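PDB 3ZED: RNA-directed RNA polymerase from Infectious pancreatic necrosis virus, which catalyses RNA-templated synthesis of RNA from ribonucleoside triphosphates and is probably found both free and covalently attached to the viral genomic RNA. Local coordinates for residues F652-N657 with T670-L675; R569-F574 with I683-D688; G306-Q311 with I584-Y589. One frame throughout, in Å; residues are numbered along the deposited sequence.

Contact 1: residues F652-N657 with T670-L675; sequences FLDDWN and TLSEPL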
loop_
_atom_site.group_PDB
_atom_site.type_symbol
_atom_site.label_atom_id
_atom_site.label_comp_id
_atom_site.label_asym_id
_atom_site.label_seq_id
_atom_site.Cartn_x
_atom_site.Cartn_y
_atom_site.Cartn_z
ATOM N N PHE B 652 -15.130 -20.485 -12.692
ATOM C CA PHE B 652 -14.007 -20.288 -11.782
ATOM C C PHE B 652 -12.712 -20.079 -12.553
ATOM O O PHE B 652 -11.946 -19.199 -12.178
ATOM C CB PHE B 652 -13.849 -21.477 -10.822
ATOM C CG PHE B 652 -14.986 -21.689 -9.859
ATOM C CD1 PHE B 652 -15.381 -20.674 -8.987
ATOM C CD2 PHE B 652 -15.626 -22.922 -9.776
ATOM C CE1 PHE B 652 -16.421 -20.876 -8.080
ATOM C CE2 PHE B 652 -16.664 -23.125 -8.866
ATOM C CZ PHE B 652 -17.053 -22.100 -8.024
ATOM N N LEU B 653 -12.473 -20.866 -13.632
ATOM C CA LEU B 653 -11.272 -20.753 -14.457
ATOM C C LEU B 653 -11.275 -19.444 -15.276
ATOM O O LEU B 653 -10.193 -18.915 -15.550
ATOM C CB LEU B 653 -11.069 -21.971 -15.355
ATOM C CG LEU B 653 -10.722 -23.309 -14.669
ATOM C CD1 LEU B 653 -10.557 -24.414 -15.697
ATOM C CD2 LEU B 653 -9.458 -23.216 -13.819
ATOM N N ASP B 654 -12.461 -18.900 -15.622
ATOM C CA ASP B 654 -12.572 -17.617 -16.324
ATOM C C ASP B 654 -12.295 -16.494 -15.331
ATOM O O ASP B 654 -11.543 -15.559 -15.638
ATOM C CB ASP B 654 -13.962 -17.422 -16.987
ATOM C CG ASP B 654 -14.317 -18.324 -18.165
ATOM O OD1 ASP B 654 -13.434 -18.583 -19.008
ATOM O OD2 ASP B 654 -15.511 -18.692 -18.292
ATOM N N ASP B 655 -12.875 -16.598 -14.121
ATOM C CA ASP B 655 -12.655 -15.594 -13.067
ATOM C C ASP B 655 -11.607 -16.110 -12.049
ATOM O O ASP B 655 -11.841 -16.063 -10.847
ATOM C CB ASP B 655 -13.988 -15.222 -12.387
ATOM C CG ASP B 655 -15.103 -14.841 -13.350
ATOM O OD1 ASP B 655 -14.838 -14.052 -14.289
ATOM O OD2 ASP B 655 -16.237 -15.335 -13.168
ATOM N N TRP B 656 -10.452 -16.600 -12.555
ATOM C CA TRP B 656 -9.344 -17.187 -11.774
ATOM C C TRP B 656 -8.580 -16.190 -10.887
ATOM O O TRP B 656 -7.910 -16.607 -9.945
ATOM C CB TRP B 656 -8.334 -17.861 -12.718
ATOM C CG TRP B 656 -7.549 -16.900 -13.568
ATOM C CD1 TRP B 656 -7.902 -16.413 -14.793
ATOM C CD2 TRP B 656 -6.265 -16.334 -13.264
ATOM N NE1 TRP B 656 -6.914 -15.594 -15.279
ATOM C CE2 TRP B 656 -5.910 -15.499 -14.347
ATOM C CE3 TRP B 656 -5.384 -16.434 -12.165
ATOM C CZ2 TRP B 656 -4.731 -14.749 -14.355
ATOM C CZ3 TRP B 656 -4.203 -15.706 -12.186
ATOM C CH2 TRP B 656 -3.890 -14.872 -13.262
ATOM N N ASN B 657 -8.651 -14.897 -11.215
ATOM C CA ASN B 657 -7.913 -13.807 -10.578
ATOM C C ASN B 657 -8.091 -13.751 -9.061
ATOM O O ASN B 657 -7.099 -13.615 -8.348
ATOM C CB ASN B 657 -8.285 -12.467 -11.224
ATOM C CG ASN B 657 -8.024 -12.484 -12.715
ATOM O OD1 ASN B 657 -8.819 -13.003 -13.505
ATOM N ND2 ASN B 657 -6.840 -12.070 -13.114
ATOM N N THR B 670 -8.323 -15.766 -19.364
ATOM C CA THR B 670 -9.071 -16.898 -18.840
ATOM C C THR B 670 -8.179 -18.148 -18.825
ATOM O O THR B 670 -7.380 -18.350 -19.740
ATOM C CB THR B 670 -10.390 -17.116 -19.623
ATOM O OG1 THR B 670 -10.985 -18.331 -19.172
ATOM C CG2 THR B 670 -10.190 -17.196 -21.135
ATOM N N LEU B 671 -8.351 -18.996 -17.795
ATOM C CA LEU B 671 -7.590 -20.232 -17.642
ATOM C C LEU B 671 -8.455 -21.473 -17.930
ATOM O O LEU B 671 -8.042 -22.587 -17.598
ATOM C CB LEU B 671 -6.963 -20.315 -16.231
ATOM C CG LEU B 671 -5.999 -19.194 -15.809
ATOM C CD1 LEU B 671 -5.319 -19.527 -14.480
ATOM C CD2 LEU B 671 -4.959 -18.925 -16.857
ATOM N N SER B 672 -9.633 -21.288 -18.594
ATOM C CA SER B 672 -10.551 -22.383 -18.948
ATOM C C SER B 672 -9.898 -23.334 -19.955
ATOM O O SER B 672 -10.115 -24.550 -19.886
ATOM C CB SER B 672 -11.872 -21.848 -19.483
ATOM O OG SER B 672 -11.687 -21.049 -20.638
ATOM N N GLU B 673 -9.061 -22.785 -20.861
ATOM C CA GLU B 673 -8.290 -23.597 -21.808
ATOM C C GLU B 673 -6.832 -23.655 -21.328
ATOM O O GLU B 673 -6.360 -22.674 -20.736
ATOM C CB GLU B 673 -8.403 -23.067 -23.248
ATOM C CG GLU B 673 -9.674 -23.527 -23.964
ATOM C CD GLU B 673 -9.915 -25.027 -24.040
ATOM O OE1 GLU B 673 -9.071 -25.739 -24.630
ATOM O OE2 GLU B 673 -10.953 -25.490 -23.512
ATOM N N PRO B 674 -6.117 -24.794 -21.498
ATOM C CA PRO B 674 -4.722 -24.856 -21.011
ATOM C C PRO B 674 -3.832 -23.793 -21.640
ATOM O O PRO B 674 -4.072 -23.355 -22.772
ATOM C CB PRO B 674 -4.249 -26.258 -21.428
ATOM C CG PRO B 674 -5.491 -27.027 -21.695
ATOM C CD PRO B 674 -6.515 -26.051 -22.161
ATOM N N LEU B 675 -2.827 -23.353 -20.879
ATOM C CA LEU B 675 -1.831 -22.365 -21.294
ATOM C C LEU B 675 -1.081 -22.845 -22.561
ATOM O O LEU B 675 -0.649 -24.003 -22.625
ATOM C CB LEU B 675 -0.836 -22.175 -20.128
ATOM C CG LEU B 675 0.129 -21.001 -20.174
ATOM C CD1 LEU B 675 0.564 -20.648 -18.780
ATOM C CD2 LEU B 675 1.375 -21.318 -21.004
#
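The loop that follows helix 650-654 folds back on the helix's C-terminal end in the thumb region: Thr-670, Leu-671 and Ser-672 meet Leu-653, Asp-654 and Trp-656. The returning chain docks by its backbone: Leu-671 N gives a nearly straight hydrogen bond of 2.9 Å (161° at the hydrogen) to Leu-653 O, approaching from above the carbonyl plane. Such a carbonyl at the end of a helix lacks the next turn's N-H, and the loop supplies one instead. Next to it Thr-670 OG1 donates to Asp-654 OD1, the side chains lying side by side; the modelled 2.5 Å is probably not exact. Threonine suits this place because a hydroxyl can donate and accept at once: Thr-670 OG1 also accepts a weak bond from Ser-672 N at 3.3 Å, as in an ST turn. Leu-653, apolar and buried, lays CB and CD1 along the Leu-671 to Ser-672 backbone, and Arg-639 of helix 625-645 binds the carbonyl of Leu-671. Two residues on from Asp-654, Trp-656 turns its ring toward the loop with CG between the backbone N and the carbonyl carbon (chi1 69°), and its NE1 is held by Ile-669 O. Branched Leu-671 makes a CH-pi contact with this indole, its CG almost straight above the five-membered ring of Trp-656, 3.5 Å from the centroid, and its CD1 3.5 Å from Trp-656 CD2.

Contact 2: residues R569-F574 with I683-D688; sequences RQMEMF and INTPLD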
loop_
_atom_site.group_PDB
_atom_site.type_symbol
_atom_site.label_atom_id
_atom_site.label_comp_id
_atom_site.label_asym_id
_atom_site.label_seq_id
_atom_site.Cartn_x
_atom_site.Cartn_y
_atom_site.Cartn_z
ATOM N N ARG B 569 12.480 -13.530 -28.901
ATOM C CA ARG B 569 12.793 -13.454 -30.341
ATOM C C ARG B 569 11.518 -13.333 -31.187
ATOM O O ARG B 569 11.535 -12.666 -32.225
ATOM C CB ARG B 569 13.586 -14.692 -30.812
ATOM C CG ARG B 569 15.043 -14.632 -30.432
ATOM C CD ARG B 569 15.859 -15.786 -31.019
ATOM N NE ARG B 569 17.155 -15.842 -30.335
ATOM C CZ ARG B 569 18.229 -15.148 -30.697
ATOM N NH1 ARG B 569 18.209 -14.404 -31.803
ATOM N NH2 ARG B 569 19.337 -15.205 -29.966
ATOM N N GLN B 570 10.431 -14.015 -30.774
ATOM C CA GLN B 570 9.162 -14.004 -31.500
ATOM C C GLN B 570 8.530 -12.618 -31.496
ATOM O O GLN B 570 8.052 -12.182 -32.521
ATOM C CB GLN B 570 8.165 -15.020 -30.891
ATOM C CG GLN B 570 6.859 -15.159 -31.696
ATOM C CD GLN B 570 5.892 -16.163 -31.127
ATOM O OE1 GLN B 570 5.955 -16.578 -29.971
ATOM N NE2 GLN B 570 4.960 -16.570 -31.926
ATOM N N MET B 571 8.522 -11.954 -30.350
ATOM C CA MET B 571 7.882 -10.662 -30.165
ATOM C C MET B 571 8.838 -9.494 -30.355
ATOM O O MET B 571 8.372 -8.368 -30.542
ATOM C CB MET B 571 7.230 -10.599 -28.780
ATOM C CG MET B 571 6.134 -11.630 -28.608
ATOM S SD MET B 571 5.185 -11.338 -27.128
ATOM C CE MET B 571 4.057 -10.039 -27.719
ATOM N N GLU B 572 10.167 -9.772 -30.351
ATOM C CA GLU B 572 11.259 -8.801 -30.540
ATOM C C GLU B 572 11.184 -7.712 -29.473
ATOM O O GLU B 572 11.262 -6.513 -29.753
ATOM C CB GLU B 572 11.272 -8.204 -31.948
ATOM C CG GLU B 572 11.820 -9.148 -33.004
ATOM C CD GLU B 572 11.974 -8.449 -34.330
ATOM O OE1 GLU B 572 13.033 -7.815 -34.530
ATOM O OE2 GLU B 572 11.002 -8.448 -35.124
ATOM N N MET B 573 11.033 -8.164 -28.235
ATOM C CA MET B 573 10.931 -7.291 -27.090
ATOM C C MET B 573 11.250 -8.036 -25.831
ATOM O O MET B 573 11.299 -9.275 -25.810
ATOM C CB MET B 573 9.524 -6.649 -26.996
ATOM C CG MET B 573 8.382 -7.640 -26.852
ATOM S SD MET B 573 6.785 -6.854 -27.248
ATOM C CE MET B 573 6.277 -6.447 -25.627
ATOM N N PHE B 574 11.484 -7.257 -24.770
ATOM C CA PHE B 574 11.663 -7.792 -23.434
ATOM C C PHE B 574 10.291 -8.035 -22.831
ATOM O O PHE B 574 9.356 -7.241 -23.041
ATOM C CB PHE B 574 12.484 -6.846 -22.548
ATOM C CG PHE B 574 13.941 -6.849 -22.909
ATOM C CD1 PHE B 574 14.817 -7.749 -22.316
ATOM C CD2 PHE B 574 14.448 -5.935 -23.821
ATOM C CE1 PHE B 574 16.179 -7.737 -22.637
ATOM C CE2 PHE B 574 15.804 -5.946 -24.162
ATOM C CZ PHE B 574 16.659 -6.846 -23.571
ATOM N N ILE B 683 -0.574 -11.854 -23.109
ATOM C CA ILE B 683 -0.291 -11.120 -21.880
ATOM C C ILE B 683 0.825 -10.069 -22.102
ATOM O O ILE B 683 0.973 -9.156 -21.297
ATOM C CB ILE B 683 0.027 -12.063 -20.682
ATOM C CG1 ILE B 683 1.330 -12.870 -20.874
ATOM C CG2 ILE B 683 -1.164 -12.962 -20.380
ATOM C CD1 ILE B 683 1.854 -13.589 -19.640
ATOM N N ASN B 684 1.577 -10.188 -23.214
ATOM C CA ASN B 684 2.683 -9.294 -23.522
ATOM C C ASN B 684 2.392 -8.374 -24.682
ATOM O O ASN B 684 3.246 -7.558 -25.036
ATOM C CB ASN B 684 3.937 -10.113 -23.804
ATOM C CG ASN B 684 4.559 -10.606 -22.545
ATOM O OD1 ASN B 684 4.868 -9.821 -21.637
ATOM N ND2 ASN B 684 4.751 -11.905 -22.452
ATOM N N THR B 685 1.188 -8.460 -25.254
ATOM C CA THR B 685 0.820 -7.650 -26.415
ATOM C C THR B 685 0.518 -6.206 -26.003
ATOM O O THR B 685 -0.390 -5.969 -25.195
ATOM C CB THR B 685 -0.323 -8.309 -27.186
ATOM O OG1 THR B 685 0.181 -9.539 -27.681
ATOM C CG2 THR B 685 -0.834 -7.456 -28.382
ATOM N N PRO B 686 1.288 -5.229 -26.545
ATOM C CA PRO B 686 0.999 -3.823 -26.230
ATOM C C PRO B 686 -0.200 -3.323 -27.016
ATOM O O PRO B 686 -0.406 -3.736 -28.149
ATOM C CB PRO B 686 2.273 -3.072 -26.643
ATOM C CG PRO B 686 3.100 -4.046 -27.414
ATOM C CD PRO B 686 2.400 -5.354 -27.511
ATOM N N LEU B 687 -0.971 -2.424 -26.423
ATOM C CA LEU B 687 -2.132 -1.797 -27.054
ATOM C C LEU B 687 -1.670 -0.796 -28.098
ATOM O O LEU B 687 -2.271 -0.716 -29.155
ATOM C CB LEU B 687 -2.999 -1.105 -25.995
ATOM C CG LEU B 687 -4.371 -1.700 -25.781
ATOM C CD1 LEU B 687 -4.798 -1.538 -24.333
ATOM C CD2 LEU B 687 -5.388 -1.060 -26.714
ATOM N N ASP B 688 -0.565 -0.081 -27.805
ATOM C CA ASP B 688 0.039 0.946 -28.639
ATOM C C ASP B 688 1.555 0.818 -28.704
ATOM O O ASP B 688 2.177 0.263 -27.794
ATOM C CB ASP B 688 -0.316 2.340 -28.080
ATOM C CG ASP B 688 -1.782 2.715 -28.197
ATOM O OD1 ASP B 688 -2.250 2.956 -29.348
ATOM O OD2 ASP B 688 -2.455 2.806 -27.147
#
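Met-571 and Met-573 send their terminal methyl groups to one backbone oxygen, that of Asn-684, and this convergence is the unusual feature of the contact. Met-573 CE comes to 3.3 Å from Asn-684 O and Met-571 CE to 3.7 Å from the same atom. The segments share no hydrogen bond; the join is made by dispersion and by the slight polarity that sulfur lends its methyl hydrogens, which would make them tolerable neighbours for a carbonyl oxygen. Methionine suits both places because its chain is long and flexible. That of Met-571 spans a gap whose closest backbone approach is 8.5 Å, from Met-571 CA to Thr-685 CA. Each chain bends at its last torsion: at chi3 81° Met-571 swings its methyl over the Asn-684 peptide, and at chi3 -96° Met-573 turns its own toward the carbonyl from another side.

The sulfur of Met-571 also lies against Asn-684, SD to CB 3.8 Å, the two side chains crossing at about a right angle. The amide of Asn-684 is tied back to Leu-680 O and the hydroxyl of Thr-685 to Val-681 O, so their polar ends are engaged by the backbone of helix 677-683. Pro-686 adds a stiff apolar ring, its CG 4.4 Å from Met-573 CE. Both methionines flank Glu-572, whose backbone is left-handed. Strands 563-568 and 573-578 pair antiparallel as a beta hairpin, and Glu-572 and Met-573, both facing Ser-568, make its G1 beta bulge.

Contact 3: residues G306-Q311 with I584-Y589; sequences GERYTQ and IASAAY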
loop_
_atom_site.group_PDB
_atom_site.type_symbol
_atom_site.label_atom_id
_atom_site.label_comp_id
_atom_site.label_asym_id
_atom_site.label_seq_id
_atom_site.Cartn_x
_atom_site.Cartn_y
_atom_site.Cartn_z
ATOM N N GLY B 306 0.292 -12.986 6.674
ATOM C CA GLY B 306 0.566 -14.288 6.067
ATOM C C GLY B 306 1.662 -14.128 5.032
ATOM O O GLY B 306 1.520 -13.337 4.102
ATOM N N GLU B 307 2.797 -14.790 5.236
ATOM C CA GLU B 307 3.955 -14.692 4.342
ATOM C C GLU B 307 4.790 -15.950 4.355
ATOM O O GLU B 307 4.593 -16.813 5.210
ATOM C CB GLU B 307 4.840 -13.514 4.774
ATOM C CG GLU B 307 4.605 -12.304 3.910
ATOM C CD GLU B 307 5.201 -11.021 4.423
ATOM O OE1 GLU B 307 6.049 -11.071 5.344
ATOM O OE2 GLU B 307 4.835 -9.958 3.873
ATOM N N ARG B 308 5.758 -16.031 3.438
ATOM C CA ARG B 308 6.686 -17.139 3.369
ATOM C C ARG B 308 7.891 -16.714 4.205
ATOM O O ARG B 308 8.814 -16.043 3.729
ATOM C CB ARG B 308 6.991 -17.541 1.905
ATOM C CG ARG B 308 5.768 -18.256 1.290
ATOM C CD ARG B 308 5.692 -18.424 -0.220
ATOM N NE ARG B 308 5.094 -17.267 -0.862
ATOM C CZ ARG B 308 3.950 -17.240 -1.535
ATOM N NH1 ARG B 308 3.239 -18.341 -1.696
ATOM N NH2 ARG B 308 3.514 -16.113 -2.055
ATOM N N TYR B 309 7.792 -17.018 5.515
ATOM C CA TYR B 309 8.801 -16.723 6.520
ATOM C C TYR B 309 9.886 -17.774 6.553
ATOM O O TYR B 309 9.659 -18.914 6.157
ATOM C CB TYR B 309 8.141 -16.634 7.904
ATOM C CG TYR B 309 7.188 -15.469 8.045
ATOM C CD1 TYR B 309 7.659 -14.164 8.092
ATOM C CD2 TYR B 309 5.817 -15.675 8.156
ATOM C CE1 TYR B 309 6.789 -13.083 8.210
ATOM C CE2 TYR B 309 4.935 -14.603 8.287
ATOM C CZ TYR B 309 5.430 -13.308 8.327
ATOM O OH TYR B 309 4.594 -12.228 8.461
ATOM N N THR B 310 11.064 -17.400 7.058
ATOM C CA THR B 310 12.184 -18.320 7.277
ATOM C C THR B 310 11.844 -19.100 8.548
ATOM O O THR B 310 11.517 -18.474 9.556
ATOM C CB THR B 310 13.491 -17.506 7.341
ATOM O OG1 THR B 310 13.823 -17.128 6.009
ATOM C CG2 THR B 310 14.638 -18.261 7.900
ATOM N N GLN B 311 11.867 -20.456 8.490
ATOM C CA GLN B 311 11.581 -21.326 9.648
ATOM C C GLN B 311 12.466 -20.985 10.852
ATOM O O GLN B 311 11.967 -20.853 11.957
ATOM C CB GLN B 311 11.773 -22.802 9.294
ATOM C CG GLN B 311 10.692 -23.370 8.378
ATOM C CD GLN B 311 11.028 -24.771 7.970
ATOM O OE1 GLN B 311 11.730 -25.496 8.664
ATOM N NE2 GLN B 311 10.535 -25.196 6.837
ATOM N N ILE B 584 10.307 -19.433 -6.967
ATOM C CA ILE B 584 10.632 -20.649 -6.208
ATOM C C ILE B 584 9.855 -20.684 -4.877
ATOM O O ILE B 584 9.237 -21.706 -4.590
ATOM C CB ILE B 584 12.160 -20.780 -6.008
ATOM C CG1 ILE B 584 12.913 -20.918 -7.359
ATOM C CG2 ILE B 584 12.562 -21.895 -5.021
ATOM C CD1 ILE B 584 12.697 -22.224 -8.221
ATOM N N ALA B 585 9.833 -19.581 -4.112
ATOM C CA ALA B 585 9.111 -19.538 -2.831
ATOM C C ALA B 585 7.622 -19.845 -3.028
ATOM O O ALA B 585 7.049 -20.623 -2.269
ATOM C CB ALA B 585 9.287 -18.174 -2.163
ATOM N N SER B 586 7.029 -19.269 -4.071
ATOM C CA SER B 586 5.612 -19.448 -4.419
ATOM C C SER B 586 5.321 -20.895 -4.907
ATOM O O SER B 586 4.279 -21.458 -4.548
ATOM C CB SER B 586 5.189 -18.417 -5.455
ATOM O OG SER B 586 3.786 -18.458 -5.628
ATOM N N ALA B 587 6.269 -21.519 -5.641
ATOM C CA ALA B 587 6.162 -22.919 -6.074
ATOM C C ALA B 587 6.268 -23.864 -4.881
ATOM O O ALA B 587 5.541 -24.858 -4.828
ATOM C CB ALA B 587 7.253 -23.256 -7.092
ATOM N N ALA B 588 7.168 -23.564 -3.926
ATOM C CA ALA B 588 7.387 -24.381 -2.726
ATOM C C ALA B 588 6.200 -24.267 -1.745
ATOM O O ALA B 588 5.732 -25.287 -1.235
ATOM C CB ALA B 588 8.683 -23.968 -2.035
ATOM N N TYR B 589 5.730 -23.032 -1.484
ATOM C CA TYR B 589 4.639 -22.762 -0.558
ATOM C C TYR B 589 3.513 -21.972 -1.224
ATOM O O TYR B 589 3.423 -20.761 -1.024
ATOM C CB TYR B 589 5.152 -22.019 0.682
ATOM C CG TYR B 589 5.848 -22.952 1.643
ATOM C CD1 TYR B 589 5.126 -23.694 2.569
ATOM C CD2 TYR B 589 7.229 -23.130 1.595
ATOM C CE1 TYR B 589 5.763 -24.588 3.430
ATOM C CE2 TYR B 589 7.869 -24.027 2.437
ATOM C CZ TYR B 589 7.132 -24.758 3.352
ATOM O OH TYR B 589 7.772 -25.653 4.177
#
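Arg-308 leaves its strand with CG beside the backbone N (chi1 -73°), and a bend at chi3 (-87°) turns the guanidinium alongside the end of the helix, bringing NH1 to the carbonyl of Tyr-589. The resulting hydrogen bond from Arg-308 NH1 to Tyr-589 O is modelled at 2.5 Å, probably shorter than the true distance, and is moderately bent, 153° at the hydrogen; the oxygen lies in the guanidinium plane, at its edge, and the donor is somewhat tilted from the carbonyl plane. The cation thus sits at the C-terminal end of helix 580-588, where it would favourably meet the negative end of the helix dipole.

Arginine suits the place because its aliphatic part packs too: Arg-308 CD lies 3.7 Å from Tyr-589 CB and 4.1 Å from the CB of Ala-585, whose small size lets the arginine come near the helix surface. The same CD also approaches Ala-585 O, at 3.3 Å. Ser-586 CA lies over one face of the guanidinium, toward its rim. The contact ties strand 299-310 of the mixed sheet, in the palm region, to a helix of the thumb region, two parts of the polymerase far apart in sequence.

Glu-661 adds a second shell: it makes a salt bridge to Arg-308 NH2 and accepts a hydrogen bond from Ser-586 OG, so one carboxylate fixes both the guanidinium and the serine beside it. Three residues on from Arg-308, Gln-311 NE2 stands 3.9 Å from Tyr-589 OH, the amide and ring planes almost perpendicular; those ends bond instead to Leu-157 O and Ile-154 O.

Contacts 1 and 2 both lie within the thumb region, contact 1 nested inside the chain loop that contact 2 closes; their centres are 22 Å apart and their nearest atoms about 7 Å. Ile-669, whose carbonyl holds Trp-656 of contact 1, also touches Ile-683 in the second segment of contact 2. Contact 3 joins a strand of the palm region to a helix of the thumb region: its centre is 24 Å from that of contact 1, and Glu-661, from the loop that contact 1 closes, grips its Arg-308. Contacts 2 and 3 are 31 Å apart between centres, although strand 573-578 runs directly into helix 580-588. All three lie away from the two potassium sites and the predicted GTP-binding residues.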